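Local coordinates for protein citryl-CoA lyase (Hydrogenobacter thermophilus, PDB 6HXP) that probably cleaves citryl-CoA to acetyl-CoA and oxaloacetate, as a stand-alone member of the citrate synthase family that binds coenzyme A, at residues P133-Y137 with V172-I176; A106-Q111 with A193-S197. All coordinates share one frame; numbering follows the deposited sequence.

Overall arrangement
From the N terminus, the chain first reaches residues 106-111 on helix 101-116, runs through helix 120-129 into the loop 133-137, then through helix 147-158 to residues 172-176 on helix 164-180, and comes to 193-197 on helix 188-198. Contact 1 closes the inner loop, from 133-137 to 172-176; contact 2, between 106-111 and 193-197, closes a wider one that encloses it, so the two nest without crossing. Their centres lie about 12 Å apart. Phe109 of helix 101-116 packs on Ile134, Pro135 and Tyr137, which joins the coenzyme A-binding loop of contact 1 to the helix pair of contact 2 within the citrate synthase C-terminal domain.

Contact 1: residues P133-Y137 with V172-I176; sequences PIPGY and VAEEI. With COA (coenzyme A), chain B.
Ile134 and Tyr137, the first and last residues of a type II beta turn in the coenzyme A-binding loop of this citrate synthase fold, pack against one flank of helix 164-180. No hydrogen bond joins the two segments, and the contact is mostly apolar. Val172 CG1 and Ile176 CD1 lie over one face of the Tyr137 ring as CH-pi contacts, at 3.9 Å and 4.2 Å from its centroid; the valine methyl reaches it by standing anti to its own backbone N (chi1 163°). Ala173 CB meets the ring at CE2, and Ile134 CD1 touches Ile176 CD1 tip to tip at 3.5 Å. The ring's hydroxyl is bonded to Ala169 O, one turn earlier on the helix. Replacing Tyr137 by an alanine would probably open a gap against Val172 and Ile176 and leave Ala169 O without this hydroxyl.

Backbone polar groups of the turn face coenzyme A. Gly136 N donates to the pantetheine carbonyl O5P, and Gly136 has a positive phi (90°), as the third position of this turn favours. Backbone groups also bond the adenine: Ile134 N donates to N1A at 3.0 Å, while N6A donates to Ile134 O (2.9 Å) and Tyr137 O (3.0 Å).

Contact 2: residues A106-Q111 with A193-S197; sequences AMRFIQ and AAIAS
Ala193 is the low bump on which helices 101-116 and 188-198 come together: its CB fits among Ala106, Met107 and Ile110 of the other helix. It meets Ala106 CB at 3.5 Å and presses unusually close on Met107 CG, also at 3.5 Å, while Ile110 CD1 borders it more loosely. With only a methyl at Ala193, the Met107 CA and Ala193 CA atoms come within 4.7 Å of each other; the axes of the short segments are 8.7 Å apart.

Larger side chains of 106-111 fill the hollows beside this bump. Met107 runs past Ala193 and then bends at its last torsion (chi3 74°), which brings CE onto Ala196 CB at 3.7 Å. Ile110 CD1 instead lies against Ala194, touching its backbone N and its CB; Ala169 of helix 164-180 packs on both residues.

At the far end, the Gln111 side chain, extended beyond CG, passes across the tip of Ser197, with CG 3.4 Å from the serine OG. Its NE2 then donates to that OG, 3.0 Å away and nearly in the amide plane, and is also bonded to Phe201 O. Ser197 OG in turn donates back to Ala193 O, a carbonyl that takes Ser197 N on the opposite face of its plane. The serine hydroxyl is thus both donor and acceptor within a buried interface.

The segments cross at -60°, an alanine-rich helix-helix contact in the largely helical citrate synthase fold, with Ala106 bordering the coenzyme A-binding loop at Gly136.

Contact 1: residues P133-Y137 with V172-I176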
ATOM      1  N   PRO A 133       3.327  12.842 -26.988  1.00 53.25           N
ATOM      2  CA  PRO A 133       3.812  13.893 -26.079  1.00 49.27           C
ATOM      3  C   PRO A 133       5.314  13.792 -25.815  1.00 45.73           C
ATOM      4  O   PRO A 133       5.833  12.701 -25.665  1.00 45.31           O
ATOM      5  CB  PRO A 133       3.009  13.665 -24.789  1.00 50.91           C
ATOM      6  CG  PRO A 133       1.920  12.718 -25.145  1.00 59.17           C
ATOM      7  CD  PRO A 133       2.400  11.921 -26.302  1.00 56.04           C
ATOM      8  N   ILE A 134       6.019  14.913 -25.822  1.00 37.68           N
ATOM      9  CA  ILE A 134       7.447  14.929 -25.524  1.00 34.33           C
ATOM     10  C   ILE A 134       7.555  14.996 -24.004  1.00 35.30           C
ATOM     11  O   ILE A 134       7.105  15.976 -23.404  1.00 33.56           O
ATOM     12  CB  ILE A 134       8.206  16.077 -26.223  1.00 38.46           C
ATOM     13  CG1 ILE A 134       7.920  16.084 -27.745  1.00 42.81           C
ATOM     14  CG2 ILE A 134       9.719  15.888 -25.989  1.00 36.74           C
ATOM     15  CD1 ILE A 134       8.188  17.408 -28.389  1.00 50.42           C
ATOM     16  N   PRO A 135       8.144  13.984 -23.337  1.00 31.14           N
ATOM     17  CA  PRO A 135       8.143  13.999 -21.869  1.00 29.65           C
ATOM     18  C   PRO A 135       9.038  15.038 -21.252  1.00 30.48           C
ATOM     19  O   PRO A 135      10.168  15.238 -21.712  1.00 31.18           O
ATOM     20  CB  PRO A 135       8.612  12.581 -21.496  1.00 31.05           C
ATOM     21  CG  PRO A 135       9.409  12.156 -22.657  1.00 35.55           C
ATOM     22  CD  PRO A 135       8.741  12.741 -23.861  1.00 33.32           C
ATOM     23  N   GLY A 136       8.539  15.680 -20.198  1.00 28.24           N
ATOM     24  CA  GLY A 136       9.277  16.712 -19.482  1.00 27.43           C
ATOM     25  C   GLY A 136       9.063  18.122 -20.002  1.00 28.70           C
ATOM     26  O   GLY A 136       9.738  19.036 -19.517  1.00 28.13           O
ATOM     27  N   TYR A 137       8.096  18.326 -20.942  1.00 29.32           N
ATOM     28  CA  TYR A 137       7.824  19.625 -21.526  1.00 30.68           C
ATOM     29  C   TYR A 137       6.369  20.005 -21.359  1.00 35.65           C
ATOM     30  O   TYR A 137       5.479  19.146 -21.413  1.00 35.02           O
ATOM     31  CB  TYR A 137       8.205  19.640 -23.008  1.00 32.39           C
ATOM     32  CG  TYR A 137       9.683  19.401 -23.187  1.00 31.46           C
ATOM     33  CD1 TYR A 137      10.192  18.111 -23.257  1.00 33.50           C
ATOM     34  CD2 TYR A 137      10.585  20.458 -23.169  1.00 31.05           C
ATOM     35  CE1 TYR A 137      11.560  17.873 -23.250  1.00 32.65           C
ATOM     36  CE2 TYR A 137      11.955  20.235 -23.248  1.00 30.02           C
ATOM     37  CZ  TYR A 137      12.441  18.938 -23.280  1.00 30.62           C
ATOM     38  OH  TYR A 137      13.788  18.680 -23.274  1.00 31.30           O
ATOM     39  N   VAL A 172      15.893  21.266 -26.765  1.00 32.63           N
ATOM     40  CA  VAL A 172      14.606  20.711 -27.203  1.00 31.99           C
ATOM     41  C   VAL A 172      13.469  21.700 -26.915  1.00 37.26           C
ATOM     42  O   VAL A 172      12.616  21.880 -27.785  1.00 38.51           O
ATOM     43  CB  VAL A 172      14.346  19.303 -26.567  1.00 33.10           C
ATOM     44  CG1 VAL A 172      12.876  18.889 -26.661  1.00 31.78           C
ATOM     45  CG2 VAL A 172      15.252  18.242 -27.190  1.00 33.32           C
ATOM     46  N   ALA A 173      13.460  22.368 -25.746  1.00 34.18           N
ATOM     47  CA  ALA A 173      12.385  23.334 -25.463  1.00 35.03           C
ATOM     48  C   ALA A 173      12.397  24.462 -26.492  1.00 40.36           C
ATOM     49  O   ALA A 173      11.348  24.852 -27.017  1.00 41.17           O
ATOM     50  CB  ALA A 173      12.545  23.928 -24.087  1.00 34.64           C
ATOM     51  N   GLU A 174      13.591  24.971 -26.792  1.00 37.41           N
ATOM     52  CA  GLU A 174      13.731  26.066 -27.759  1.00 38.20           C
ATOM     53  C   GLU A 174      13.247  25.619 -29.136  1.00 43.58           C
ATOM     54  O   GLU A 174      12.519  26.368 -29.819  1.00 44.61           O
ATOM     55  CB  GLU A 174      15.202  26.521 -27.794  1.00 40.49           C
ATOM     56  CG  GLU A 174      15.517  27.624 -28.786  1.00 57.63           C
ATOM     57  CD  GLU A 174      16.891  28.252 -28.632  1.00 96.31           C
ATOM     58  OE1 GLU A 174      17.804  27.576 -28.104  1.00 91.97           O
ATOM     59  OE2 GLU A 174      17.061  29.413 -29.071  1.00 99.29           O
ATOM     60  N   GLU A 175      13.617  24.394 -29.541  1.00 40.24           N
ATOM     61  CA  GLU A 175      13.203  23.852 -30.841  1.00 40.94           C
ATOM     62  C   GLU A 175      11.697  23.583 -30.924  1.00 46.17           C
ATOM     63  O   GLU A 175      11.109  23.783 -32.002  1.00 45.18           O
ATOM     64  CB  GLU A 175      13.994  22.581 -31.160  1.00 42.41           C
ATOM     65  CG  GLU A 175      13.748  22.002 -32.535  1.00 49.49           C
ATOM     66  CD  GLU A 175      14.094  22.928 -33.691  1.00 63.30           C
ATOM     67  OE1 GLU A 175      14.975  23.807 -33.536  1.00 52.47           O
ATOM     68  OE2 GLU A 175      13.486  22.752 -34.767  1.00 50.21           O
ATOM     69  N   ILE A 176      11.067  23.123 -29.832  1.00 43.69           N
ATOM     70  CA  ILE A 176       9.610  22.922 -29.843  1.00 44.48           C
ATOM     71  C   ILE A 176       8.946  24.279 -30.120  1.00 50.14           C
ATOM     72  O   ILE A 176       8.051  24.364 -30.972  1.00 50.88           O
ATOM     73  CB  ILE A 176       9.080  22.280 -28.533  1.00 46.60           C
ATOM     74  CG1 ILE A 176       9.596  20.844 -28.350  1.00 46.13           C
ATOM     75  CG2 ILE A 176       7.551  22.267 -28.541  1.00 48.45           C
ATOM     76  CD1 ILE A 176       9.443  20.343 -26.889  1.00 42.90           C
TER
HETATM   77  N1A COA B 300       4.976  17.664 -26.372  0.73121.98           N
HETATM   78  C2A COA B 300       4.377  17.960 -27.532  0.73122.09           C
HETATM   79  N3A COA B 300       3.273  18.685 -27.743  0.73122.41           N
HETATM   80  C4A COA B 300       2.760  19.131 -26.589  0.73123.10           C
HETATM   81  C5A COA B 300       3.259  18.900 -25.316  0.73122.76           C
HETATM   82  C6A COA B 300       4.435  18.130 -25.223  0.73121.89           C
HETATM   83  N6A COA B 300       5.051  17.858 -24.069  0.73121.23           N
HETATM   84  N7A COA B 300       2.479  19.532 -24.362  0.73123.11           N
HETATM   85  C8A COA B 300       1.549  20.130 -25.066  0.73123.70           C
HETATM   86  N9A COA B 300       1.661  19.939 -26.419  0.73124.16           N
HETATM   87  C1B COA B 300       0.857  20.544 -27.481  0.73125.09           C
HETATM   88  C2B COA B 300      -0.586  20.913 -27.093  0.73125.60           C
HETATM   89  O2B COA B 300      -1.490  19.907 -27.537  0.73125.44           O
HETATM   90  C3B COA B 300      -0.765  22.217 -27.864  0.73126.66           C
HETATM   91  O3B COA B 300      -0.977  21.939 -29.267  0.73127.99           O
HETATM   92  P3B COA B 300      -1.788  22.869 -30.325  0.73128.04           P
HETATM   93  O7A COA B 300      -2.390  24.067 -29.659  0.73128.02           O
HETATM   94  O8A COA B 300      -0.780  23.244 -31.417  0.73127.15           O
HETATM   95  O9A COA B 300      -2.841  21.946 -30.952  0.73128.20           O
HETATM   96  C4B COA B 300       0.613  22.857 -27.751  0.73126.10           C
HETATM   97  O4B COA B 300       1.505  21.734 -27.903  0.73125.40           O
HETATM   98  C5B COA B 300       0.929  23.558 -26.452  0.73126.21           C
HETATM   99  O5B COA B 300      -0.188  24.365 -26.025  0.73126.37           O
HETATM  100  P1A COA B 300      -0.404  24.747 -24.461  0.73126.57           P
HETATM  101  O1A COA B 300      -1.705  25.427 -24.270  0.73127.39           O
HETATM  102  O2A COA B 300       0.811  25.583 -24.057  0.73126.44           O
HETATM  103  O3A COA B 300      -0.341  23.393 -23.624  0.73125.25           O
HETATM  104  P2A COA B 300      -1.432  22.586 -22.791  0.73124.61           P
HETATM  105  O4A COA B 300      -2.148  23.492 -21.862  0.73125.00           O
HETATM  106  O5A COA B 300      -2.344  21.907 -23.815  0.73124.93           O
HETATM  107  O6A COA B 300      -0.662  21.369 -22.022  0.73123.02           O
HETATM  108  CBP COA B 300      -0.035  20.058 -20.070  0.73119.32           C
HETATM  109  CCP COA B 300      -0.443  21.429 -20.600  0.73121.15           C
HETATM  110  CDP COA B 300       0.722  20.264 -18.748  0.73119.16           C
HETATM  111  CEP COA B 300      -1.313  19.255 -19.788  0.73119.21           C
HETATM  112  CAP COA B 300       0.847  19.257 -21.063  0.73117.82           C
HETATM  113  OAP COA B 300       1.797  20.059 -21.749  0.73117.39           O
HETATM  114  C9P COA B 300       1.531  18.044 -20.440  0.73116.64           C
HETATM  115  O9P COA B 300       0.914  16.992 -20.287  0.73116.92           O
HETATM  116  N8P COA B 300       2.821  18.183 -20.119  0.73115.02           N
HETATM  117  C7P COA B 300       3.647  17.070 -19.667  0.73113.39           C
HETATM  118  C6P COA B 300       4.020  16.145 -20.809  0.73111.92           C
HETATM  119  C5P COA B 300       4.572  14.825 -20.326  0.73110.82           C
HETATM  120  O5P COA B 300       5.577  14.778 -19.620  0.73110.14           O
HETATM  121  N4P COA B 300       3.922  13.737 -20.743  0.73110.50           N
HETATM  122  C3P COA B 300       4.534  12.420 -20.868  0.73110.24           C
HETATM  123  C2P COA B 300       4.795  11.733 -19.540  0.73110.22           C
HETATM  124  S1P COA B 300       3.216  11.649 -18.652  0.73111.08           S

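Contact 2: residues A106-Q111 with A193-S197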
ATOM      1  N   ALA A 106      11.116  11.202 -19.310  1.00 23.45           N
ATOM      2  CA  ALA A 106      11.997  12.307 -19.707  1.00 24.65           C
ATOM      3  C   ALA A 106      13.460  11.892 -19.613  1.00 26.22           C
ATOM      4  O   ALA A 106      14.226  12.245 -20.505  1.00 26.37           O
ATOM      5  CB  ALA A 106      11.740  13.514 -18.836  1.00 24.18           C
ATOM      6  N   MET A 107      13.847  11.091 -18.605  1.00 22.96           N
ATOM      7  CA  MET A 107      15.238  10.626 -18.557  1.00 22.65           C
ATOM      8  C   MET A 107      15.547   9.750 -19.758  1.00 26.53           C
ATOM      9  O   MET A 107      16.621   9.860 -20.330  1.00 25.77           O
ATOM     10  CB  MET A 107      15.511   9.832 -17.274  1.00 23.66           C
ATOM     11  CG  MET A 107      15.644  10.705 -16.034  1.00 23.10           C
ATOM     12  SD  MET A 107      16.045   9.763 -14.554  1.00 24.12           S
ATOM     13  CE  MET A 107      17.796   9.357 -14.843  1.00 23.51           C
ATOM     14  N   ARG A 108      14.616   8.870 -20.156  1.00 25.31           N
ATOM     15  CA  ARG A 108      14.872   8.006 -21.321  1.00 26.30           C
ATOM     16  C   ARG A 108      14.999   8.846 -22.586  1.00 28.66           C
ATOM     17  O   ARG A 108      15.906   8.644 -23.391  1.00 30.33           O
ATOM     18  CB  ARG A 108      13.721   7.006 -21.446  1.00 27.62           C
ATOM     19  CG  ARG A 108      13.985   5.923 -22.449  1.00 32.04           C
ATOM     20  CD  ARG A 108      12.839   4.936 -22.489  1.00 32.66           C
ATOM     21  NE  ARG A 108      13.245   3.765 -23.275  1.00 50.12           N
ATOM     22  CZ  ARG A 108      12.492   2.685 -23.450  1.00 69.01           C
ATOM     23  NH1 ARG A 108      11.261   2.640 -22.960  1.00 51.62           N
ATOM     24  NH2 ARG A 108      12.955   1.651 -24.141  1.00 64.10           N
ATOM     25  N   PHE A 109      14.089   9.811 -22.753  1.00 27.35           N
ATOM     26  CA  PHE A 109      14.093  10.689 -23.922  1.00 27.80           C
ATOM     27  C   PHE A 109      15.408  11.508 -24.010  1.00 30.46           C
ATOM     28  O   PHE A 109      16.024  11.569 -25.077  1.00 30.56           O
ATOM     29  CB  PHE A 109      12.900  11.653 -23.842  1.00 27.95           C
ATOM     30  CG  PHE A 109      12.956  12.779 -24.843  1.00 30.35           C
ATOM     31  CD1 PHE A 109      12.803  12.530 -26.188  1.00 34.46           C
ATOM     32  CD2 PHE A 109      13.209  14.079 -24.434  1.00 32.73           C
ATOM     33  CE1 PHE A 109      12.885  13.569 -27.123  1.00 36.60           C
ATOM     34  CE2 PHE A 109      13.290  15.117 -25.361  1.00 34.56           C
ATOM     35  CZ  PHE A 109      13.142  14.853 -26.705  1.00 34.12           C
ATOM     36  N   ILE A 110      15.810  12.136 -22.905  1.00 26.66           N
ATOM     37  CA  ILE A 110      17.018  12.936 -22.860  1.00 25.73           C
ATOM     38  C   ILE A 110      18.255  12.068 -23.104  1.00 30.01           C
ATOM     39  O   ILE A 110      19.126  12.437 -23.904  1.00 30.16           O
ATOM     40  CB  ILE A 110      17.116  13.731 -21.542  1.00 26.17           C
ATOM     41  CG1 ILE A 110      16.017  14.792 -21.495  1.00 26.77           C
ATOM     42  CG2 ILE A 110      18.500  14.378 -21.402  1.00 28.24           C
ATOM     43  CD1 ILE A 110      15.792  15.355 -20.144  1.00 27.86           C
ATOM     44  N   GLN A 111      18.321  10.900 -22.465  1.00 27.37           N
ATOM     45  CA  GLN A 111      19.490  10.035 -22.648  1.00 28.37           C
ATOM     46  C   GLN A 111      19.555   9.468 -24.045  1.00 31.89           C
ATOM     47  O   GLN A 111      20.625   9.474 -24.651  1.00 32.60           O
ATOM     48  CB  GLN A 111      19.520   8.935 -21.600  1.00 28.50           C
ATOM     49  CG  GLN A 111      19.787   9.494 -20.215  1.00 26.75           C
ATOM     50  CD  GLN A 111      19.758   8.398 -19.196  1.00 37.08           C
ATOM     51  OE1 GLN A 111      20.180   7.276 -19.490  1.00 42.48           O
ATOM     52  NE2 GLN A 111      19.388   8.714 -17.957  1.00 27.50           N
ATOM     53  N   ALA A 193      15.037  15.244 -14.599  1.00 21.33           N
ATOM     54  CA  ALA A 193      15.468  14.175 -15.482  1.00 20.97           C
ATOM     55  C   ALA A 193      16.817  14.515 -16.156  1.00 22.67           C
ATOM     56  O   ALA A 193      17.688  13.646 -16.247  1.00 23.43           O
ATOM     57  CB  ALA A 193      14.410  13.919 -16.550  1.00 21.78           C
ATOM     58  N   ALA A 194      17.003  15.778 -16.620  1.00 22.72           N
ATOM     59  CA  ALA A 194      18.244  16.161 -17.249  1.00 22.89           C
ATOM     60  C   ALA A 194      19.406  16.082 -16.268  1.00 22.75           C
ATOM     61  O   ALA A 194      20.486  15.583 -16.598  1.00 24.12           O
ATOM     62  CB  ALA A 194      18.133  17.583 -17.770  1.00 25.55           C
ATOM     63  N   ILE A 195      19.189  16.551 -15.049  1.00 22.11           N
ATOM     64  CA  ILE A 195      20.250  16.588 -14.037  1.00 22.48           C
ATOM     65  C   ILE A 195      20.608  15.159 -13.616  1.00 23.68           C
ATOM     66  O   ILE A 195      21.780  14.837 -13.519  1.00 23.31           O
ATOM     67  CB  ILE A 195      19.792  17.459 -12.865  1.00 24.02           C
ATOM     68  CG1 ILE A 195      19.777  18.938 -13.323  1.00 27.32           C
ATOM     69  CG2 ILE A 195      20.689  17.299 -11.628  1.00 25.68           C
ATOM     70  CD1 ILE A 195      18.897  19.765 -12.569  1.00 31.34           C
ATOM     71  N   ALA A 196      19.608  14.310 -13.372  1.00 21.78           N
ATOM     72  CA  ALA A 196      19.885  12.933 -12.983  1.00 21.79           C
ATOM     73  C   ALA A 196      20.594  12.209 -14.135  1.00 23.59           C
ATOM     74  O   ALA A 196      21.461  11.368 -13.903  1.00 23.77           O
ATOM     75  CB  ALA A 196      18.596  12.210 -12.619  1.00 22.51           C
ATOM     76  N   SER A 197      20.253  12.541 -15.377  1.00 21.83           N
ATOM     77  CA  SER A 197      20.934  11.954 -16.537  1.00 23.16           C
ATOM     78  C   SER A 197      22.361  12.420 -16.632  1.00 24.70           C
ATOM     79  O   SER A 197      23.254  11.630 -16.927  1.00 25.82           O
ATOM     80  CB  SER A 197      20.172  12.263 -17.820  1.00 24.80           C
ATOM     81  OG  SER A 197      18.863  11.705 -17.823  1.00 25.42           O
TER